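Local coordinates for hypoxanthine-guanine phosphoribosyltransferase (HGPRT) (Schistosoma mansoni, PDB 5IPF), which catalyses the transfer of phosphoribosyl groups to hypoxanthine and guanine in purine salvage, and is seen here with its product nucleotide IMP bound, at residues D160-G165 with L188-T193; N74-Y79 with R114-P119; P48-C53 with F224-H229. All blocks are in the same frame, centred on the assembly; numbering follows the deposited sequence.

Contact 1. Residues D160-G165 with L188-T193. With IMP (inosinic acid), chain E.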
loop_
_atom_site.group_PDB
_atom_site.type_symbol
_atom_site.label_atom_id
_atom_site.label_comp_id
_atom_site.label_asym_id
_atom_site.label_seq_id
_atom_site.Cartn_x
_atom_site.Cartn_y
_atom_site.Cartn_z
ATOM N N ASP A 160 11.660 -17.141 8.282
ATOM C CA ASP A 160 11.150 -17.111 6.918
ATOM C C ASP A 160 10.376 -18.374 6.540
ATOM O O ASP A 160 9.275 -18.281 5.987
ATOM C CB ASP A 160 12.314 -16.877 5.953
ATOM C CG ASP A 160 13.458 -17.855 6.160
ATOM O OD1 ASP A 160 13.559 -18.439 7.259
ATOM O OD2 ASP A 160 14.263 -18.038 5.223
ATOM N N ILE A 161 10.929 -19.555 6.820
ATOM C CA ILE A 161 10.290 -20.805 6.418
ATOM C C ILE A 161 10.835 -21.933 7.285
ATOM O O ILE A 161 12.007 -21.930 7.669
ATOM C CB ILE A 161 10.507 -21.079 4.907
ATOM C CG1 ILE A 161 9.737 -22.323 4.461
ATOM C CG2 ILE A 161 11.986 -21.214 4.587
ATOM C CD1 ILE A 161 9.768 -22.559 2.969
ATOM N N ILE A 162 9.970 -22.896 7.597
ATOM C CA ILE A 162 10.325 -24.084 8.367
ATOM C C ILE A 162 10.268 -25.290 7.439
ATOM O O ILE A 162 9.285 -25.473 6.710
ATOM C CB ILE A 162 9.385 -24.278 9.571
ATOM C CG1 ILE A 162 9.436 -23.063 10.498
ATOM C CG2 ILE A 162 9.745 -25.543 10.337
ATOM C CD1 ILE A 162 10.768 -22.869 11.166
ATOM N N ASP A 163 11.316 -26.113 7.468
ATOM C CA ASP A 163 11.351 -27.323 6.656
ATOM C C ASP A 163 11.576 -28.547 7.537
ATOM O O ASP A 163 10.625 -29.256 7.880
ATOM C CB ASP A 163 12.440 -27.224 5.586
ATOM C CG ASP A 163 12.523 -28.466 4.715
ATOM O OD1 ASP A 163 11.527 -29.215 4.637
ATOM O OD2 ASP A 163 13.589 -28.688 4.100
ATOM N N THR A 164 12.832 -28.802 7.904
ATOM C CA THR A 164 13.129 -29.927 8.783
ATOM C C THR A 164 12.837 -29.588 10.240
ATOM O O THR A 164 12.306 -30.424 10.979
ATOM C CB THR A 164 14.588 -30.355 8.623
ATOM O OG1 THR A 164 15.448 -29.345 9.165
ATOM C CG2 THR A 164 14.921 -30.560 7.152
ATOM N N GLY A 165 13.178 -28.373 10.669
ATOM C CA GLY A 165 12.917 -27.927 12.024
ATOM C C GLY A 165 14.132 -27.820 12.921
ATOM O O GLY A 165 13.991 -27.366 14.062
ATOM N N LEU A 188 6.498 -17.482 8.274
ATOM C CA LEU A 188 5.654 -17.135 7.136
ATOM C C LEU A 188 5.214 -18.381 6.379
ATOM O O LEU A 188 4.036 -18.526 6.031
ATOM C CB LEU A 188 6.395 -16.175 6.206
ATOM C CG LEU A 188 5.659 -15.836 4.908
ATOM C CD1 LEU A 188 4.346 -15.129 5.204
ATOM C CD2 LEU A 188 6.536 -14.998 3.992
ATOM N N LEU A 189 6.146 -19.293 6.116
ATOM C CA LEU A 189 5.862 -20.508 5.369
ATOM C C LEU A 189 6.251 -21.735 6.182
ATOM O O LEU A 189 7.150 -21.686 7.027
ATOM C CB LEU A 189 6.607 -20.528 4.029
ATOM C CG LEU A 189 6.370 -19.359 3.073
ATOM C CD1 LEU A 189 7.069 -19.617 1.749
ATOM C CD2 LEU A 189 4.884 -19.126 2.866
ATOM N N VAL A 190 5.559 -22.840 5.913
ATOM C CA VAL A 190 5.859 -24.137 6.509
ATOM C C VAL A 190 5.776 -25.188 5.412
ATOM O O VAL A 190 4.781 -25.251 4.683
ATOM C CB VAL A 190 4.900 -24.481 7.666
ATOM C CG1 VAL A 190 4.877 -25.981 7.912
ATOM C CG2 VAL A 190 5.313 -23.747 8.929
ATOM N N LYS A 191 6.821 -26.001 5.287
ATOM C CA LYS A 191 6.856 -27.035 4.264
ATOM C C LYS A 191 6.123 -28.282 4.739
ATOM O O LYS A 191 6.304 -28.728 5.876
ATOM C CB LYS A 191 8.300 -27.385 3.904
ATOM C CG LYS A 191 8.843 -26.632 2.705
ATOM C CD LYS A 191 10.254 -27.085 2.379
ATOM C CE LYS A 191 10.755 -26.467 1.086
ATOM N NZ LYS A 191 12.159 -26.869 0.785
ATOM N N ARG A 192 5.294 -28.842 3.863
ATOM C CA ARG A 192 4.614 -30.100 4.142
ATOM C C ARG A 192 5.588 -31.251 3.919
ATOM O O ARG A 192 6.035 -31.486 2.790
ATOM C CB ARG A 192 3.385 -30.245 3.251
ATOM C CG ARG A 192 2.204 -30.940 3.902
ATOM C CD ARG A 192 1.022 -30.911 2.958
ATOM N NE ARG A 192 0.984 -29.647 2.230
ATOM C CZ ARG A 192 0.286 -29.441 1.120
ATOM N NH1 ARG A 192 -0.440 -30.418 0.596
ATOM N NH2 ARG A 192 0.322 -28.257 0.531
ATOM N N THR A 193 5.921 -31.961 4.991
ATOM C CA THR A 193 6.900 -33.035 4.960
ATOM C C THR A 193 6.197 -34.375 5.133
ATOM O O THR A 193 5.130 -34.459 5.747
ATOM C CB THR A 193 7.955 -32.828 6.057
ATOM O OG1 THR A 193 8.572 -31.549 5.884
ATOM C CG2 THR A 193 9.037 -33.899 6.009
HETATM P P IMP E . 15.063 -26.197 8.667
HETATM O O1P IMP E . 13.764 -25.908 9.383
HETATM O O2P IMP E . 15.040 -27.129 7.480
HETATM O O3P IMP E . 16.021 -26.775 9.682
HETATM O "O5'" IMP E . 15.647 -24.810 8.138
HETATM C "C5'" IMP E . 16.105 -24.687 6.796
HETATM C "C4'" IMP E . 16.880 -23.412 6.555
HETATM O "O4'" IMP E . 16.960 -23.179 5.132
HETATM C "C3'" IMP E . 16.291 -22.142 7.141
HETATM O "O3'" IMP E . 17.330 -21.183 7.339
HETATM C "C2'" IMP E . 15.356 -21.658 6.033
HETATM O "O2'" IMP E . 15.183 -20.258 5.990
HETATM C "C1'" IMP E . 16.024 -22.182 4.749
HETATM N N9 IMP E . 15.075 -22.798 3.816
HETATM C C8 IMP E . 14.408 -23.978 4.023
HETATM N N7 IMP E . 13.623 -24.230 2.955
HETATM C C5 IMP E . 13.779 -23.230 2.061
HETATM C C6 IMP E . 13.213 -23.004 0.812
HETATM O O6 IMP E . 12.450 -23.834 0.319
HETATM N N1 IMP E . 13.563 -21.872 0.104
HETATM C C2 IMP E . 14.469 -20.979 0.640
HETATM N N3 IMP E . 15.026 -21.212 1.882
HETATM C C4 IMP E . 14.689 -22.321 2.586
#

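Contact 2. Residues N74-Y79 with R114-P119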
loop_
_atom_site.group_PDB
_atom_site.type_symbol
_atom_site.label_atom_id
_atom_site.label_comp_id
_atom_site.label_asym_id
_atom_site.label_seq_id
_atom_site.Cartn_x
_atom_site.Cartn_y
_atom_site.Cartn_z
ATOM N N ASN A 74 -4.244 -11.805 15.103
ATOM C CA ASN A 74 -4.103 -12.957 15.993
ATOM C C ASN A 74 -2.984 -12.747 17.009
ATOM O O ASN A 74 -3.162 -12.988 18.211
ATOM C CB ASN A 74 -3.847 -14.223 15.174
ATOM C CG ASN A 74 -5.017 -14.592 14.286
ATOM O OD1 ASN A 74 -6.164 -14.235 14.626
ATOM N ND2 ASN A 74 -4.788 -15.247 13.249
ATOM N N ILE A 75 -1.816 -12.305 16.541
ATOM C CA ILE A 75 -0.688 -12.088 17.445
ATOM C C ILE A 75 -1.035 -11.023 18.481
ATOM O O ILE A 75 -0.773 -11.185 19.683
ATOM C CB ILE A 75 0.571 -11.712 16.644
ATOM C CG1 ILE A 75 0.931 -12.827 15.662
ATOM C CG2 ILE A 75 1.734 -11.437 17.575
ATOM C CD1 ILE A 75 2.083 -12.476 14.743
ATOM N N VAL A 76 -1.651 -9.925 18.034
ATOM C CA VAL A 76 -1.930 -8.817 18.944
ATOM C C VAL A 76 -2.890 -9.253 20.041
ATOM O O VAL A 76 -2.619 -9.061 21.233
ATOM C CB VAL A 76 -2.463 -7.598 18.172
ATOM C CG1 VAL A 76 -3.123 -6.617 19.131
ATOM C CG2 VAL A 76 -1.330 -6.919 17.438
ATOM N N ASP A 77 -4.022 -9.859 19.667
ATOM C CA ASP A 77 -4.978 -10.216 20.712
ATOM C C ASP A 77 -4.516 -11.410 21.545
ATOM O O ASP A 77 -5.004 -11.582 22.669
ATOM C CB ASP A 77 -6.377 -10.464 20.131
ATOM C CG ASP A 77 -6.383 -11.438 18.979
ATOM O OD1 ASP A 77 -5.624 -12.425 19.021
ATOM O OD2 ASP A 77 -7.165 -11.217 18.029
ATOM N N TYR A 78 -3.576 -12.220 21.047
ATOM C CA TYR A 78 -2.934 -13.189 21.931
ATOM C C TYR A 78 -2.122 -12.478 23.007
ATOM O O TYR A 78 -2.320 -12.702 24.207
ATOM C CB TYR A 78 -2.039 -14.150 21.148
ATOM C CG TYR A 78 -1.223 -15.033 22.073
ATOM C CD1 TYR A 78 -1.774 -16.178 22.633
ATOM C CD2 TYR A 78 0.085 -14.705 22.411
ATOM C CE1 TYR A 78 -1.042 -16.980 23.493
ATOM C CE2 TYR A 78 0.823 -15.498 23.271
ATOM C CZ TYR A 78 0.257 -16.636 23.809
ATOM O OH TYR A 78 0.991 -17.429 24.663
ATOM N N TYR A 79 -1.190 -11.617 22.590
ATOM C CA TYR A 79 -0.342 -10.923 23.554
ATOM C C TYR A 79 -1.106 -9.920 24.408
ATOM O O TYR A 79 -0.541 -9.411 25.380
ATOM C CB TYR A 79 0.810 -10.221 22.837
ATOM C CG TYR A 79 1.917 -11.161 22.416
ATOM C CD1 TYR A 79 2.930 -11.508 23.301
ATOM C CD2 TYR A 79 1.944 -11.705 21.140
ATOM C CE1 TYR A 79 3.942 -12.369 22.923
ATOM C CE2 TYR A 79 2.953 -12.568 20.754
ATOM C CZ TYR A 79 3.949 -12.894 21.647
ATOM O OH TYR A 79 4.955 -13.752 21.267
ATOM N N ARG A 114 -7.040 0.110 17.462
ATOM C CA ARG A 114 -7.760 -0.426 18.607
ATOM C C ARG A 114 -7.518 0.332 19.902
ATOM O O ARG A 114 -8.067 -0.060 20.938
ATOM C CB ARG A 114 -7.390 -1.897 18.835
ATOM C CG ARG A 114 -7.820 -2.846 17.723
ATOM C CD ARG A 114 -7.930 -4.276 18.237
ATOM N NE ARG A 114 -7.262 -5.234 17.363
ATOM C CZ ARG A 114 -7.015 -6.498 17.695
ATOM N NH1 ARG A 114 -7.377 -6.955 18.886
ATOM N NH2 ARG A 114 -6.399 -7.304 16.841
ATOM N N GLY A 115 -6.715 1.393 19.884
ATOM C CA GLY A 115 -6.326 2.033 21.124
ATOM C C GLY A 115 -5.501 1.181 22.066
ATOM O O GLY A 115 -5.239 1.611 23.191
ATOM N N ILE A 116 -5.075 -0.012 21.647
ATOM C CA ILE A 116 -4.312 -0.898 22.526
ATOM C C ILE A 116 -2.895 -0.364 22.705
ATOM O O ILE A 116 -2.284 0.156 21.763
ATOM C CB ILE A 116 -4.304 -2.331 21.957
ATOM C CG1 ILE A 116 -5.724 -2.903 21.971
ATOM C CG2 ILE A 116 -3.315 -3.244 22.710
ATOM C CD1 ILE A 116 -5.864 -4.217 21.247
ATOM N N VAL A 117 -2.361 -0.487 23.918
ATOM C CA VAL A 117 -0.956 -0.194 24.181
ATOM C C VAL A 117 -0.233 -1.530 24.309
ATOM O O VAL A 117 -0.377 -2.239 25.310
ATOM C CB VAL A 117 -0.763 0.678 25.432
ATOM C CG1 VAL A 117 0.713 1.060 25.590
ATOM C CG2 VAL A 117 -1.615 1.927 25.346
ATOM N N LEU A 118 0.541 -1.884 23.283
ATOM C CA LEU A 118 1.302 -3.131 23.249
ATOM C C LEU A 118 2.725 -2.787 22.836
ATOM O O LEU A 118 3.035 -2.708 21.638
ATOM C CB LEU A 118 0.671 -4.142 22.292
ATOM C CG LEU A 118 0.939 -5.622 22.570
ATOM C CD1 LEU A 118 0.321 -6.038 23.898
ATOM C CD2 LEU A 118 0.401 -6.481 21.435
ATOM N N PRO A 119 3.619 -2.567 23.799
ATOM C CA PRO A 119 4.984 -2.132 23.464
ATOM C C PRO A 119 5.794 -3.250 22.823
ATOM O O PRO A 119 6.054 -4.290 23.439
ATOM C CB PRO A 119 5.567 -1.709 24.815
ATOM C CG PRO A 119 4.761 -2.419 25.820
ATOM C CD PRO A 119 3.386 -2.593 25.252
#

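Contact 3. Residues P48-C53 with F224-H229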
loop_
_atom_site.group_PDB
_atom_site.type_symbol
_atom_site.label_atom_id
_atom_site.label_comp_id
_atom_site.label_asym_id
_atom_site.label_seq_id
_atom_site.Cartn_x
_atom_site.Cartn_y
_atom_site.Cartn_z
ATOM N N PRO A 48 13.217 -8.660 -14.163
ATOM C CA PRO A 48 13.507 -9.194 -15.504
ATOM C C PRO A 48 14.736 -10.086 -15.569
ATOM O O PRO A 48 14.885 -10.830 -16.548
ATOM C CB PRO A 48 13.696 -7.927 -16.351
ATOM C CG PRO A 48 13.015 -6.836 -15.576
ATOM C CD PRO A 48 13.202 -7.189 -14.137
ATOM N N ARG A 49 15.621 -10.042 -14.568
ATOM C CA ARG A 49 16.830 -10.859 -14.625
ATOM C C ARG A 49 16.529 -12.332 -14.379
ATOM O O ARG A 49 17.227 -13.201 -14.911
ATOM C CB ARG A 49 17.865 -10.340 -13.623
ATOM C CG ARG A 49 17.520 -10.553 -12.157
ATOM C CD ARG A 49 18.401 -9.684 -11.271
ATOM N NE ARG A 49 18.792 -10.348 -10.031
ATOM C CZ ARG A 49 19.951 -10.973 -9.852
ATOM N NH1 ARG A 49 20.839 -11.021 -10.836
ATOM N NH2 ARG A 49 20.226 -11.549 -8.690
ATOM N N TYR A 50 15.497 -12.634 -13.588
ATOM C CA TYR A 50 15.054 -14.006 -13.371
ATOM C C TYR A 50 13.983 -14.434 -14.366
ATOM O O TYR A 50 13.131 -15.270 -14.032
ATOM C CB TYR A 50 14.537 -14.179 -11.942
ATOM C CG TYR A 50 15.455 -13.653 -10.862
ATOM C CD1 TYR A 50 16.743 -14.149 -10.711
ATOM C CD2 TYR A 50 15.023 -12.675 -9.975
ATOM C CE1 TYR A 50 17.580 -13.675 -9.717
ATOM C CE2 TYR A 50 15.851 -12.195 -8.978
ATOM C CZ TYR A 50 17.127 -12.699 -8.853
ATOM O OH TYR A 50 17.955 -12.223 -7.862
ATOM N N ASP A 51 14.003 -13.883 -15.583
ATOM C CA ASP A 51 12.917 -14.122 -16.528
ATOM C C ASP A 51 12.812 -15.595 -16.901
ATOM O O ASP A 51 11.707 -16.142 -16.987
ATOM C CB ASP A 51 13.111 -13.261 -17.777
ATOM N N GLU A 52 13.947 -16.256 -17.115
ATOM C CA GLU A 52 13.965 -17.652 -17.527
ATOM C C GLU A 52 14.292 -18.607 -16.384
ATOM O O GLU A 52 14.481 -19.803 -16.627
ATOM C CB GLU A 52 14.963 -17.848 -18.672
ATOM N N CYS A 53 14.348 -18.115 -15.149
ATOM C CA CYS A 53 14.765 -18.925 -14.012
ATOM C C CYS A 53 13.614 -19.330 -13.100
ATOM O O CYS A 53 13.842 -20.060 -12.132
ATOM C CB CYS A 53 15.823 -18.176 -13.195
ATOM S SG CYS A 53 17.339 -17.799 -14.100
ATOM N N PHE A 224 17.962 -14.464 -5.616
ATOM C CA PHE A 224 16.503 -14.365 -5.705
ATOM C C PHE A 224 15.880 -13.613 -4.533
ATOM O O PHE A 224 14.678 -13.740 -4.288
ATOM C CB PHE A 224 15.836 -15.744 -5.834
ATOM C CG PHE A 224 16.163 -16.467 -7.113
ATOM C CD1 PHE A 224 17.288 -17.267 -7.201
ATOM C CD2 PHE A 224 15.338 -16.357 -8.221
ATOM C CE1 PHE A 224 17.591 -17.936 -8.370
ATOM C CE2 PHE A 224 15.635 -17.026 -9.395
ATOM C CZ PHE A 224 16.765 -17.815 -9.470
ATOM N N ARG A 225 16.657 -12.818 -3.796
ATOM C CA ARG A 225 16.080 -12.078 -2.678
ATOM C C ARG A 225 15.300 -10.858 -3.150
ATOM O O ARG A 225 14.254 -10.530 -2.579
ATOM C CB ARG A 225 17.174 -11.669 -1.692
ATOM C CG ARG A 225 17.737 -12.827 -0.887
ATOM C CD ARG A 225 18.343 -12.344 0.417
ATOM N NE ARG A 225 18.804 -13.449 1.252
ATOM C CZ ARG A 225 20.060 -13.883 1.291
ATOM N NH1 ARG A 225 20.986 -13.302 0.540
ATOM N NH2 ARG A 225 20.389 -14.896 2.081
ATOM N N ASP A 226 15.780 -10.183 -4.190
ATOM C CA ASP A 226 15.088 -9.018 -4.729
ATOM C C ASP A 226 13.834 -9.381 -5.519
ATOM O O ASP A 226 13.203 -8.489 -6.101
ATOM C CB ASP A 226 16.039 -8.206 -5.606
ATOM C CG ASP A 226 16.788 -9.064 -6.604
ATOM O OD1 ASP A 226 16.961 -10.272 -6.336
ATOM O OD2 ASP A 226 17.208 -8.530 -7.653
ATOM N N LEU A 227 13.448 -10.651 -5.567
ATOM C CA LEU A 227 12.192 -11.027 -6.195
ATOM C C LEU A 227 11.018 -10.595 -5.324
ATOM O O LEU A 227 11.078 -10.636 -4.092
ATOM C CB LEU A 227 12.145 -12.534 -6.433
ATOM C CG LEU A 227 11.188 -13.034 -7.513
ATOM C CD1 LEU A 227 11.555 -12.463 -8.875
ATOM C CD2 LEU A 227 11.206 -14.548 -7.545
ATOM N N HIS A 228 9.932 -10.188 -5.982
ATOM C CA HIS A 228 8.775 -9.607 -5.309
ATOM C C HIS A 228 7.828 -10.653 -4.734
ATOM O O HIS A 228 7.268 -10.451 -3.651
ATOM C CB HIS A 228 8.002 -8.704 -6.276
ATOM C CG HIS A 228 7.088 -7.739 -5.592
ATOM N ND1 HIS A 228 5.752 -7.615 -5.913
ATOM C CD2 HIS A 228 7.319 -6.857 -4.592
ATOM C CE1 HIS A 228 5.202 -6.693 -5.144
ATOM N NE2 HIS A 228 6.130 -6.218 -4.333
ATOM N N HIS A 229 7.625 -11.761 -5.433
ATOM C CA HIS A 229 6.683 -12.786 -5.009
ATOM C C HIS A 229 7.422 -14.052 -4.598
ATOM O O HIS A 229 8.626 -14.206 -4.821
ATOM C CB HIS A 229 5.687 -13.098 -6.129
ATOM C CG HIS A 229 5.254 -11.893 -6.902
ATOM N ND1 HIS A 229 4.200 -11.097 -6.514
ATOM C CD2 HIS A 229 5.735 -11.351 -8.046
ATOM C CE1 HIS A 229 4.050 -10.115 -7.385
ATOM N NE2 HIS A 229 4.967 -10.246 -8.324
#

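Contact 1. Residues D160-G165 with L188-T193
Asp-163 and Lys-191 meet where two short parallel strands end beneath the IMP. Lys-191 CD passes 3.4 Å from Asp-163 OD1, and Lys-191 NZ stays 4.0 Å from Asp-163 OD2, too far for a salt bridge. Extended beyond CG, the lysine has the reach to offer Lys-191 NZ to IMP O6 in a weak hydrogen bond of 3.1 Å. Ile-161 brings CG2 over the face of the purine, 3.5 Å from IMP C4. Its other branch, CG1, lies opposite the backbone N (chi1 -175°) and packs on Leu-189 CB, so one branched residue serves both base and neighbouring strand. At the ribose, O2' donates to Asp-160 OD1. The phosphate is gripped by main-chain N-H groups: Asp-163 N and Gly-165 N both donate to O1P, and Thr-164 N to O2P. Gly-165, the N-cap of the following helix, tolerates its positive phi readily.

Behind this shell the strands pair in parallel, Ile-161 with Leu-189 and Ile-162 with Val-190. Leu-189 N bonds to Asp-160 O, Ile-162 N to Leu-189 O at 3.1 Å, and Lys-191 N to Ile-162 O at 2.9 Å. Strand 203-208 supports 188-193 from its other edge, and the Ile-161 side chain also touches Val-213.

Segment 160-165 lies in the PRPP-binding motif of the family, its loop running into helix 166-175; 189-191 is the strand beside it. Backbone amides and the nearby helix start would stabilise phosphate charge, while Lys-191 probably helps to recognise the 6-oxo group shared by hypoxanthine and guanine.

Contact 2. Residues N74-Y79 with R114-P119
The guanidinium of Arg-114 has Val-76 CG1 over one face, 4.0 Å above its plane and offset toward the rim, while Asp-77 CB lies at the edge, 3.9 Å from Arg-114 NH1. The aspartate itself is less closely engaged: Asp-77 OD2 is 4.2 Å from Arg-114 NH2, the two flat groups are turned 53° apart, and the opposite charges may attract each other weakly, beyond salt-bridge distance. NH2 instead makes a weak hydrogen bond to Thr-110 on helix 97-112. A bend at chi3 (-132°) helps to bring the long arginine chain over the valine, so that its planar head covers apolar carbon while NH2 keeps its weak bond to Thr-110.

The second flat group, the Tyr-79 ring, takes Tyr-78 CD2 against one face and Ile-75 O at its edge, both neighbours on its own helix. Its phenol end points away from the loop, and Tyr-79 CB makes the apolar contact instead, 4.0 Å from Leu-118 CD2.

Leu-118 carries most of the loop's apolar contact. With CG set opposite the backbone N (chi1 -154°), its two methyls reach the helix: Leu-118 CD1 lies 3.8 Å from Tyr-79 O, and Leu-118 CD2 sits 4.2 Å from Val-76 CG1. Ile-116 CD1 touches the same valine methyl. Compact, branched side chains suit this seam, which no hydrogen bond crosses; Val-76 also packs on Leu-107 and Val-111 of helix 97-112. Farther out, Val-117 and Pro-119 meet Arg-49 of a second subunit.

Such a junction belongs to the layered alpha/beta core of phosphoribosyltransferases: helix 61-81 packs against the loop that returns from helix 97-112 to strand 120-125, closing a beta-alpha-beta crossover that starts from parallel strand 87-92.

Contact 3. Residues P48-C53 with F224-H229
Tyr-50 meets Phe-224 and Asp-226 in the small antiparallel lobe, which probably corresponds to the hood of type I phosphoribosyltransferases; the two loops lead into its strands 54-59 and 230-233. The phenol OH is both donor and acceptor. Tyr-50 OH donates to the syn lone pair of Asp-226 OD1 at 2.7 Å, the carboxylate plane standing 80° from the ring, and it accepts a weak hydrogen bond from Phe-224 N at 3.2 Å. Arg-49 NH2 also lies beside this oxygen, in a weak and, being very short, doubtful bond. Asp-226 OD2 forms a long salt bridge with Arg-49 NE (3.4 Å), whose hydrogen bond is weak. Aspartate suits this place because its two oxygens can serve tyrosine and arginine separately. Its CG stands between the backbone N and carbonyl carbon (chi1 48°), turning both oxygens to the partner loop.

Apolar surfaces hold the phenol in place. Tyr-50 and Phe-224 form an offset stack with centroids 4.3 Å apart and planes at 21°; Arg-49 CG covers the opposite tyrosine face, and Leu-227 CD1 adds a contact at Tyr-50 CD2. Phe-224 also makes an edge-to-face pair with Phe-241. Arg-225 turns away to a salt bridge with Asp-219 of the IMP pocket, while Asp-226 packs on Glu-108 of a second subunit. At the phenylalanine rim, Cys-53 CB lies 3.9 Å from Phe-224 CZ.

Along the chain, contact 3 joins segments near the two ends: they are separated by 170 residues, and contact 2 and then contact 1 occur within that span. Contacts 1 and 2 belong to the parallel-sheet core, with centres about 26 Å apart on opposite sides of the chain's centre. Contact 1 lies at the nucleotide and contact 2 at a distant helix-loop edge. Contact 3 stands in the separate antiparallel lobe, its centre about 21 Å from that of contact 1 and about 36 Å from that of contact 2. The IMP lies between the lobes, contact 1 supplying its phosphate loop and Val-213 of the antiparallel sheet also bonding to it. Contacts 2 and 3 both lie at a subunit interface.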